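Local coordinates for protein cellulase CEL9M (Clostridium cellulolyticum, PDB 1IA6) that probably hydrolyses internal beta-1,4-glucosidic linkages of cellulose and related glucans, as a family 9 glycoside hydrolase, at residues Ile230-Ala233 with Glu234-Thr238; Phe284-Lys288 with Thr289-Thr293; Asn324-Gln327 with Ser328-Asp331. All blocks are in the same frame, centred on the assembly; numbering follows the deposited sequence. Where two conformers were deposited one is given.

All three contacts are local, each confined to a continuous length of chain at or near a helix end in the catalytic module. Contact 1 lies in the C-terminal part of helix 228-236 and runs into the loop after it, partly buried, and is held within by backbone hydrogen bonds. Contact 2, also partly buried, is the C-terminal end of helix 274-289, where aromatic rings receive aliphatic groups. Contact 3 lies at the surface and is polar: it starts helix 327-341 through side-chain capping. Contacts 2 and 3 touch, with Lys-288 bonding to Ser-328 and Phe-284 packing on Leu-329, so one helix finishes where another begins; contact 1 stands about 28 Å from either, centre to centre.

Contact 1: residues Ile230-Ala233 with Glu234-Thr238; sequences ITDA and EQFIT
Glu-234 packs against the carbonyl O of Ile-230, one helical turn earlier. Glu-234 N donates to Ile-230 O at 3.0 Å, nearly straight at 166°, and Glu-234 CG rests 3.3 Å from the same Ile-230 O. With chi1 at -60° the CG leaves beside the backbone N, and from there the chain runs out extended; this carries the carboxylate past Ile-230 to Lys-273, which forms a salt bridge with OE1, and to the hydroxyl of Tyr-276, which is hydrogen-bonded to the same oxygen. Ala-233, just before it, has only a methyl group, and this small CB lies against Ala-217 of helix 210-224 and Leu-267 of helix 260-271. Ala-233 O accepts from Ile-237 N at 3.1 Å. Asp-232 and Phe-236 stand side by side and point the same way, the carboxylate and ring planes 47° apart. The touching atoms are Asp-232 CB and Phe-236 CE2, 3.5 Å from each other, while Asp-232 O accepts from Phe-236 N at 2.9 Å, with a second, weak donor in Gln-235 N. The Asp-232 carboxylate turns to helix 174-193: OD2 makes a salt bridge with Lys-192 and a hydrogen bond with Tyr-188, whose side chains also touch Phe-236. Further along, Thr-238 OG1 donates to Gln-235 O at 2.9 Å. Such i to i+4 bonding inside, with charged side chains tied to residues around it, is that of a short helix packed on helices 210-224, 260-271 and 174-193 of the family 9 (alpha/alpha)6 barrel.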
ATOM      1  N   ILE A 230       5.889  -8.459  22.077  1.00 10.90           N
ATOM      2  CA  ILE A 230       7.214  -8.671  21.502  1.00 12.24           C
ATOM      3  C   ILE A 230       7.598 -10.138  21.669  1.00 12.77           C
ATOM      4  O   ILE A 230       8.292 -10.706  20.830  1.00 13.25           O
ATOM      5  CB  ILE A 230       8.274  -7.752  22.159  1.00 11.98           C
ATOM      6  CG1 ILE A 230       7.905  -6.284  21.911  1.00 12.61           C
ATOM      7  CG2 ILE A 230       9.661  -8.046  21.591  1.00 12.42           C
ATOM      8  CD1 ILE A 230       7.730  -5.905  20.436  1.00 13.26           C
ATOM      9  N   THR A 231       7.136 -10.756  22.751  1.00 12.94           N
ATOM     10  CA  THR A 231       7.417 -12.165  22.971  1.00 14.00           C
ATOM     11  C   THR A 231       6.772 -12.925  21.806  1.00 13.13           C
ATOM     12  O   THR A 231       7.375 -13.840  21.249  1.00 14.63           O
ATOM     13  CB  THR A 231       6.831 -12.651  24.320  1.00 15.32           C
ATOM     14  OG1 THR A 231       7.447 -11.928  25.394  1.00 15.78           O
ATOM     15  CG2 THR A 231       7.086 -14.136  24.513  1.00 16.85           C
ATOM     16  N   ASP A 232       5.556 -12.526  21.431  1.00 12.50           N
ATOM     17  CA  ASP A 232       4.847 -13.159  20.313  1.00 12.40           C
ATOM     18  C   ASP A 232       5.605 -12.915  19.013  1.00 11.94           C
ATOM     19  O   ASP A 232       5.851 -13.838  18.236  1.00 13.19           O
ATOM     20  CB  ASP A 232       3.440 -12.572  20.125  1.00 13.85           C
ATOM     21  CG  ASP A 232       2.450 -13.035  21.172  1.00 16.69           C
ATOM     22  OD1 ASP A 232       2.755 -13.979  21.928  1.00 15.29           O
ATOM     23  OD2 ASP A 232       1.345 -12.450  21.221  1.00 18.01           O
ATOM     24  N   ALA A 233       5.957 -11.655  18.779  1.00 10.23           N
ATOM     25  CA  ALA A 233       6.654 -11.263  17.561  1.00 12.23           C
ATOM     26  C   ALA A 233       7.921 -12.056  17.279  1.00 12.19           C
ATOM     27  O   ALA A 233       8.135 -12.505  16.151  1.00 11.90           O
ATOM     28  CB  ALA A 233       6.970  -9.775  17.599  1.00 11.32           C
ATOM     29  N   GLU A 234       8.761 -12.237  18.291  1.00 12.87           N
ATOM     30  CA  GLU A 234      10.001 -12.972  18.088  1.00 14.83           C
ATOM     31  C   GLU A 234       9.754 -14.425  17.702  1.00 17.49           C
ATOM     32  O   GLU A 234      10.568 -15.043  17.017  1.00 18.04           O
ATOM     33  CB  GLU A 234      10.874 -12.894  19.342  1.00 15.12           C
ATOM     34  CG  GLU A 234      11.248 -11.467  19.714  1.00 15.94           C
ATOM     35  CD  GLU A 234      12.577 -11.381  20.429  1.00 18.96           C
ATOM     36  OE1 GLU A 234      13.615 -11.638  19.781  1.00 18.74           O
ATOM     37  OE2 GLU A 234      12.586 -11.061  21.637  1.00 19.64           O
ATOM     38  N   GLN A 235       8.622 -14.963  18.137  1.00 17.27           N
ATOM     39  CA  GLN A 235       8.263 -16.337  17.830  1.00 18.33           C
ATOM     40  C   GLN A 235       7.663 -16.453  16.424  1.00 17.66           C
ATOM     41  O   GLN A 235       8.011 -17.356  15.667  1.00 18.54           O
ATOM     42  CB  GLN A 235       7.266 -16.846  18.872  1.00 22.83           C
ATOM     43  CG  GLN A 235       6.778 -18.260  18.644  1.00 27.88           C
ATOM     44  CD  GLN A 235       5.688 -18.655  19.624  1.00 31.57           C
ATOM     45  OE1 GLN A 235       4.628 -19.140  19.225  1.00 34.48           O
ATOM     46  NE2 GLN A 235       5.944 -18.449  20.912  1.00 33.18           N
ATOM     47  N   PHE A 236       6.779 -15.525  16.069  1.00 14.89           N
ATOM     48  CA  PHE A 236       6.136 -15.563  14.759  1.00 15.25           C
ATOM     49  C   PHE A 236       7.057 -15.285  13.578  1.00 14.98           C
ATOM     50  O   PHE A 236       6.908 -15.884  12.514  1.00 15.65           O
ATOM     51  CB  PHE A 236       4.963 -14.579  14.708  1.00 14.42           C
ATOM     52  CG  PHE A 236       3.859 -14.898  15.670  1.00 16.20           C
ATOM     53  CD1 PHE A 236       3.451 -16.213  15.873  1.00 18.14           C
ATOM     54  CD2 PHE A 236       3.211 -13.881  16.363  1.00 15.99           C
ATOM     55  CE1 PHE A 236       2.410 -16.508  16.754  1.00 20.59           C
ATOM     56  CE2 PHE A 236       2.170 -14.167  17.242  1.00 17.05           C
ATOM     57  CZ  PHE A 236       1.770 -15.481  17.437  1.00 18.88           C
ATOM     58  N   ILE A 237       8.018 -14.389  13.754  1.00 14.92           N
ATOM     59  CA  ILE A 237       8.901 -14.061  12.643  1.00 18.02           C
ATOM     60  C   ILE A 237       9.828 -15.219  12.261  1.00 20.24           C
ATOM     61  O   ILE A 237      10.389 -15.226  11.166  1.00 20.02           O
ATOM     62  CB  ILE A 237       9.739 -12.799  12.950  1.00 18.46           C
ATOM     63  CG1 ILE A 237      10.344 -12.258  11.651  1.00 19.26           C
ATOM     64  CG2 ILE A 237      10.832 -13.125  13.966  1.00 18.16           C
ATOM     65  CD1 ILE A 237      10.964 -10.885  11.781  1.00 21.13           C
ATOM     66  N   THR A 238       9.969 -16.195  13.158  1.00 22.25           N
ATOM     67  CA  THR A 238      10.827 -17.350  12.904  1.00 26.35           C
ATOM     68  C   THR A 238      10.061 -18.590  12.456  1.00 28.75           C
ATOM     69  O   THR A 238      10.646 -19.660  12.321  1.00 32.53           O
ATOM     70  CB  THR A 238      11.655 -17.728  14.143  1.00 26.67           C
ATOM     71  OG1 THR A 238      10.775 -18.127  15.191  1.00 28.98           O
ATOM     72  CG2 THR A 238      12.501 -16.557  14.606  1.00 27.10           C
TER

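Contact 2: residues Phe284-Lys288 with Thr289-Thr293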
ATOM      1  N   PHE A 284      19.757  -5.090   2.664  1.00 11.15           N
ATOM      2  CA  PHE A 284      20.265  -3.844   2.111  1.00 12.27           C
ATOM      3  C   PHE A 284      21.483  -4.076   1.226  1.00 13.63           C
ATOM      4  O   PHE A 284      21.555  -3.548   0.117  1.00 15.21           O
ATOM      5  CB  PHE A 284      20.619  -2.860   3.234  1.00 14.41           C
ATOM      6  CG  PHE A 284      19.422  -2.291   3.952  1.00 15.57           C
ATOM      7  CD1 PHE A 284      18.128  -2.546   3.498  1.00 16.37           C
ATOM      8  CD2 PHE A 284      19.592  -1.473   5.063  1.00 17.71           C
ATOM      9  CE1 PHE A 284      17.020  -1.989   4.142  1.00 17.26           C
ATOM     10  CE2 PHE A 284      18.490  -0.911   5.715  1.00 18.15           C
ATOM     11  CZ  PHE A 284      17.204  -1.170   5.252  1.00 17.80           C
ATOM     12  N   ASN A 285      22.435  -4.867   1.710  1.00 13.88           N
ATOM     13  CA  ASN A 285      23.639  -5.147   0.931  1.00 16.68           C
ATOM     14  C   ASN A 285      23.316  -5.945  -0.324  1.00 17.77           C
ATOM     15  O   ASN A 285      24.005  -5.829  -1.337  1.00 17.73           O
ATOM     16  CB  ASN A 285      24.673  -5.895   1.779  1.00 17.67           C
ATOM     17  CG  ASN A 285      25.319  -5.004   2.820  1.00 19.02           C
ATOM     18  OD1 ASN A 285      25.497  -3.807   2.597  1.00 23.15           O
ATOM     19  ND2 ASN A 285      25.686  -5.583   3.957  1.00 20.99           N
ATOM     20  N   TYR A 286      22.261  -6.749  -0.257  1.00 17.54           N
ATOM     21  CA  TYR A 286      21.848  -7.543  -1.404  1.00 17.55           C
ATOM     22  C   TYR A 286      21.330  -6.607  -2.495  1.00 16.94           C
ATOM     23  O   TYR A 286      21.640  -6.778  -3.673  1.00 16.17           O
ATOM     24  CB  TYR A 286      20.764  -8.540  -0.985  1.00 18.96           C
ATOM     25  CG  TYR A 286      20.334  -9.478  -2.086  1.00 22.09           C
ATOM     26  CD1 TYR A 286      19.344  -9.111  -2.995  1.00 22.02           C
ATOM     27  CD2 TYR A 286      20.932 -10.730  -2.232  1.00 24.67           C
ATOM     28  CE1 TYR A 286      18.958  -9.968  -4.025  1.00 24.33           C
ATOM     29  CE2 TYR A 286      20.557 -11.594  -3.256  1.00 25.97           C
ATOM     30  CZ  TYR A 286      19.569 -11.207  -4.147  1.00 26.48           C
ATOM     31  OH  TYR A 286      19.191 -12.065  -5.153  1.00 28.20           O
ATOM     32  N   TRP A 287      20.552  -5.605  -2.097  1.00 16.51           N
ATOM     33  CA  TRP A 287      20.019  -4.647  -3.060  1.00 15.66           C
ATOM     34  C   TRP A 287      21.101  -3.741  -3.633  1.00 16.36           C
ATOM     35  O   TRP A 287      21.003  -3.297  -4.772  1.00 16.40           O
ATOM     36  CB  TRP A 287      18.919  -3.789  -2.422  1.00 14.77           C
ATOM     37  CG  TRP A 287      17.560  -4.383  -2.595  1.00 13.02           C
ATOM     38  CD1 TRP A 287      17.059  -5.491  -1.969  1.00 13.07           C
ATOM     39  CD2 TRP A 287      16.551  -3.951  -3.514  1.00 12.51           C
ATOM     40  NE1 TRP A 287      15.803  -5.776  -2.445  1.00 12.09           N
ATOM     41  CE2 TRP A 287      15.466  -4.848  -3.395  1.00 13.46           C
ATOM     42  CE3 TRP A 287      16.460  -2.894  -4.431  1.00 12.11           C
ATOM     43  CZ2 TRP A 287      14.301  -4.719  -4.160  1.00 13.67           C
ATOM     44  CZ3 TRP A 287      15.300  -2.768  -5.192  1.00 13.44           C
ATOM     45  CH2 TRP A 287      14.237  -3.678  -5.048  1.00 12.69           C
ATOM     46  N   LYS A 288      22.136  -3.473  -2.846  1.00 16.78           N
ATOM     47  CA  LYS A 288      23.219  -2.612  -3.307  1.00 18.74           C
ATOM     48  C   LYS A 288      24.011  -3.184  -4.477  1.00 18.65           C
ATOM     49  O   LYS A 288      24.408  -2.446  -5.382  1.00 19.31           O
ATOM     50  CB  LYS A 288      24.209  -2.334  -2.173  1.00 21.25           C
ATOM     51  CG  LYS A 288      23.717  -1.419  -1.074  1.00 23.43           C
ATOM     52  CD  LYS A 288      24.802  -1.279  -0.015  1.00 26.10           C
ATOM     53  CE  LYS A 288      24.365  -0.388   1.126  1.00 26.87           C
ATOM     54  NZ  LYS A 288      25.447  -0.266   2.139  1.00 27.56           N
ATOM     55  N   THR A 289      24.235  -4.494  -4.465  1.00 17.77           N
ATOM     56  CA  THR A 289      25.056  -5.114  -5.502  1.00 21.16           C
ATOM     57  C   THR A 289      24.525  -6.343  -6.236  1.00 21.58           C
ATOM     58  O   THR A 289      24.991  -6.653  -7.332  1.00 23.46           O
ATOM     59  CB  THR A 289      26.423  -5.498  -4.912  1.00 22.34           C
ATOM     60  OG1 THR A 289      26.228  -6.428  -3.838  1.00 23.15           O
ATOM     61  CG2 THR A 289      27.138  -4.271  -4.372  1.00 23.31           C
ATOM     62  N   GLN A 290      23.566  -7.046  -5.647  1.00 20.18           N
ATOM     63  CA  GLN A 290      23.035  -8.256  -6.265  1.00 20.53           C
ATOM     64  C   GLN A 290      21.825  -8.019  -7.158  1.00 20.30           C
ATOM     65  O   GLN A 290      21.656  -8.691  -8.177  1.00 21.40           O
ATOM     66  CB  GLN A 290      22.676  -9.276  -5.183  1.00 23.88           C
ATOM     67  CG  GLN A 290      23.840  -9.654  -4.281  1.00 28.40           C
ATOM     68  CD  GLN A 290      24.868 -10.505  -4.987  1.00 30.32           C
ATOM     69  OE1 GLN A 290      24.597 -11.647  -5.357  1.00 31.97           O
ATOM     70  NE2 GLN A 290      26.059  -9.952  -5.185  1.00 33.06           N
ATOM     71  N   VAL A 291      20.980  -7.070  -6.780  1.00 16.04           N
ATOM     72  CA  VAL A 291      19.794  -6.783  -7.572  1.00 14.75           C
ATOM     73  C   VAL A 291      20.175  -6.113  -8.886  1.00 15.40           C
ATOM     74  O   VAL A 291      20.965  -5.169  -8.915  1.00 14.49           O
ATOM     75  CB  VAL A 291      18.820  -5.887  -6.791  1.00 13.72           C
ATOM     76  CG1 VAL A 291      17.635  -5.513  -7.664  1.00 13.46           C
ATOM     77  CG2 VAL A 291      18.343  -6.622  -5.552  1.00 13.51           C
ATOM     78  N   THR A 292      19.608  -6.618  -9.975  1.00 14.87           N
ATOM     79  CA  THR A 292      19.882  -6.089 -11.303  1.00 16.50           C
ATOM     80  C   THR A 292      19.688  -4.582 -11.369  1.00 15.60           C
ATOM     81  O   THR A 292      18.728  -4.044 -10.822  1.00 13.79           O
ATOM     82  CB  THR A 292      18.956  -6.730 -12.357  1.00 18.69           C
ATOM     83  OG1 THR A 292      19.133  -8.150 -12.351  1.00 21.45           O
ATOM     84  CG2 THR A 292      19.273  -6.190 -13.749  1.00 21.84           C
ATOM     85  N   THR A 293      20.615  -3.910 -12.040  1.00 14.98           N
ATOM     86  CA  THR A 293      20.543  -2.468 -12.218  1.00 16.20           C
ATOM     87  C   THR A 293      20.485  -2.193 -13.717  1.00 15.94           C
ATOM     88  O   THR A 293      21.330  -2.668 -14.472  1.00 16.72           O
ATOM     89  CB  THR A 293      21.783  -1.763 -11.637  1.00 18.52           C
ATOM     90  OG1 THR A 293      21.937  -2.128 -10.258  1.00 19.06           O
ATOM     91  CG2 THR A 293      21.629  -0.243 -11.747  1.00 16.96           C
TER
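Tyr-286 O is gripped by two backbone donors, Gln-290 N at 2.8 Å and Val-291 N at 3.2 Å, which reach it from opposite faces of the carbonyl plane. One residue earlier, Asn-285 O has two weaker partners in the amide N and the hydroxyl OG1 of Thr-289, each bond 3.4 Å long to Asn-285 O. The threonine hydroxyl gets there because chi1 of 60° sets it between its own backbone N and carbonyl carbon. The additional i+5 bond from Val-291 N makes a pi-turn at the end of helix 274-289, before the chain straightens into the following loop. In this (alpha/alpha)6 barrel of the family 9 type, the end of the helix is further satisfied by Lys-299, whose NZ bonds to Trp-287 O, Lys-288 O and Thr-293 OG1; a positive charge here would probably suit the negative end of the helix dipole. Two side-chain donors find partners outside: Trp-287 NE1 bonds to Trp-252 O, and Lys-288 NZ, at the end of an extended chain, to Ser-328 OG. What remains between the two halves is apolar. Gln-290 CB sits over the centre of the Tyr-286 ring, 3.6 Å from its centroid and 7° off the normal, a CH-pi contact in which the two side chains cross at about a right angle. Val-291 uses its CG2 methyl in the same way, 3.8 Å from the centroid of the five-membered ring of Trp-287, while Tyr-286 CD1 comes within 3.7 Å of the same Val-291 CG2.

Contact 3: residues Asn324-Gln327 with Ser328-Asp331; sequences NPDQ and SLLD
A chi1 of -173° swings the Asp-326 carboxylate opposite its own backbone N, where it faces the amide and hydroxyl of Ser-328, and a chi1 of 70° sends the serine OG back toward it. OD1 of Asp-326 accepts from Ser-328 N at 2.9 Å, a donor that meets the oxygen nearly along its C-O axis. This makes Asp-326 the N-cap of helix 327-341 and closes an Asx turn. Ser-328 OG also donates to the same OD1, but its distance to Asp-326 OD1, 2.4 Å, is very short and the exact value is doubtful; the hydroxyl has a further partner in Lys-288 of helix 274-289. The carbonyl side of the cap residue is used as well: Asp-326 O receives Leu-330 N in its plane at 3.0 Å, and Leu-329 N more weakly. Beside the capping group, Leu-329 CD1 lies 3.5 Å from Asp-326 CB, the two side chains crossing obliquely, and Leu-329 also packs on Met-317 and Tyr-320 of helix 306-323 and Phe-284 of helix 274-289. The next residue along, Gln-327, doubles back on its first turn. Bent at chi2, Gln-327 brings its NE2 within 3.1 Å of Asp-331 OD1. That carboxylate is entered from above its plane, although the oxygen stays within the plane of the glutamine amide; Gln-327 was modelled in two conformers, and the bond, described for one, is to that extent doubtful. Asp-331 N donates to Gln-327 O at 2.9 Å, a regular helix bond. The helix thus begins with a carboxylate accepting the Ser-328 amide at its N-terminus, which would probably favour the ionised form of Asp-326, as would the nearby lysine charge.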
ATOM      1  N   ASN A 324      20.068   5.367  11.856  1.00 26.89           N
ATOM      2  CA  ASN A 324      21.377   4.931  11.390  1.00 27.74           C
ATOM      3  C   ASN A 324      21.658   5.507  10.009  1.00 27.59           C
ATOM      4  O   ASN A 324      21.555   4.810   8.999  1.00 27.19           O
ATOM      5  CB  ASN A 324      21.418   3.403  11.329  1.00 30.24           C
ATOM      6  CG  ASN A 324      21.128   2.757  12.672  1.00 33.27           C
ATOM      7  OD1 ASN A 324      20.609   1.642  12.739  1.00 36.74           O
ATOM      8  ND2 ASN A 324      21.472   3.451  13.751  1.00 35.60           N
ATOM      9  N   PRO A 325      22.010   6.799   9.944  1.00 27.26           N
ATOM     10  CA  PRO A 325      22.297   7.424   8.653  1.00 26.96           C
ATOM     11  C   PRO A 325      23.448   6.722   7.939  1.00 27.08           C
ATOM     12  O   PRO A 325      24.554   6.625   8.469  1.00 29.18           O
ATOM     13  CB  PRO A 325      22.647   8.860   9.034  1.00 27.89           C
ATOM     14  CG  PRO A 325      21.855   9.080  10.288  1.00 28.10           C
ATOM     15  CD  PRO A 325      22.073   7.790  11.031  1.00 27.10           C
ATOM     16  N   ASP A 326      23.168   6.218   6.744  1.00 23.84           N
ATOM     17  CA  ASP A 326      24.166   5.541   5.928  1.00 21.87           C
ATOM     18  C   ASP A 326      24.081   6.240   4.577  1.00 20.51           C
ATOM     19  O   ASP A 326      23.080   6.124   3.871  1.00 19.23           O
ATOM     20  CB  ASP A 326      23.817   4.061   5.778  1.00 22.37           C
ATOM     21  CG  ASP A 326      24.908   3.276   5.089  1.00 21.92           C
ATOM     22  OD1 ASP A 326      25.412   3.749   4.050  1.00 21.82           O
ATOM     23  OD2 ASP A 326      25.261   2.185   5.581  1.00 27.60           O
ATOM     24  N   GLN A 327      25.136   6.966   4.223  0.50 19.56           N
ATOM     25  CA  GLN A 327      25.166   7.709   2.970  0.50 19.93           C
ATOM     26  C   GLN A 327      24.966   6.837   1.732  0.50 18.85           C
ATOM     27  O   GLN A 327      24.405   7.292   0.735  0.50 18.80           O
ATOM     28  CB  GLN A 327      26.485   8.476   2.853  0.50 20.88           C
ATOM     29  CG  GLN A 327      26.448   9.603   1.837  0.50 23.02           C
ATOM     30  CD  GLN A 327      25.293  10.556   2.082  0.50 23.92           C
ATOM     31  OE1 GLN A 327      25.106  11.048   3.194  0.50 25.25           O
ATOM     32  NE2 GLN A 327      24.512  10.820   1.041  0.50 24.19           N
ATOM     33  N   SER A 328      25.417   5.589   1.795  1.00 19.19           N
ATOM     34  CA  SER A 328      25.276   4.683   0.659  1.00 18.43           C
ATOM     35  C   SER A 328      23.797   4.362   0.449  1.00 17.76           C
ATOM     36  O   SER A 328      23.353   4.164  -0.681  1.00 17.47           O
ATOM     37  CB  SER A 328      26.065   3.390   0.886  1.00 20.43           C
ATOM     38  OG  SER A 328      25.478   2.591   1.899  1.00 22.16           O
ATOM     39  N   LEU A 329      23.040   4.323   1.541  1.00 15.51           N
ATOM     40  CA  LEU A 329      21.610   4.038   1.468  1.00 16.29           C
ATOM     41  C   LEU A 329      20.850   5.264   0.980  1.00 16.26           C
ATOM     42  O   LEU A 329      19.916   5.151   0.186  1.00 14.98           O
ATOM     43  CB  LEU A 329      21.080   3.604   2.839  1.00 17.51           C
ATOM     44  CG  LEU A 329      21.643   2.287   3.381  1.00 18.97           C
ATOM     45  CD1 LEU A 329      21.107   2.030   4.784  1.00 20.23           C
ATOM     46  CD2 LEU A 329      21.263   1.148   2.449  1.00 21.17           C
ATOM     47  N   LEU A 330      21.254   6.439   1.452  1.00 15.26           N
ATOM     48  CA  LEU A 330      20.610   7.679   1.042  1.00 15.75           C
ATOM     49  C   LEU A 330      20.824   7.928  -0.446  1.00 16.28           C
ATOM     50  O   LEU A 330      19.916   8.382  -1.140  1.00 16.09           O
ATOM     51  CB  LEU A 330      21.154   8.860   1.851  1.00 14.90           C
ATOM     52  CG  LEU A 330      20.722   8.897   3.320  1.00 16.61           C
ATOM     53  CD1 LEU A 330      21.471   9.995   4.053  1.00 17.84           C
ATOM     54  CD2 LEU A 330      19.217   9.117   3.402  1.00 16.37           C
ATOM     55  N   ASP A 331      22.022   7.626  -0.940  1.00 16.57           N
ATOM     56  CA  ASP A 331      22.310   7.828  -2.354  1.00 17.20           C
ATOM     57  C   ASP A 331      21.514   6.859  -3.218  1.00 15.57           C
ATOM     58  O   ASP A 331      21.001   7.233  -4.271  1.00 15.43           O
ATOM     59  CB  ASP A 331      23.803   7.650  -2.644  1.00 20.43           C
ATOM     60  CG  ASP A 331      24.659   8.709  -1.980  1.00 23.80           C
ATOM     61  OD1 ASP A 331      24.205   9.870  -1.880  1.00 24.72           O
ATOM     62  OD2 ASP A 331      25.792   8.383  -1.568  1.00 26.85           O
TER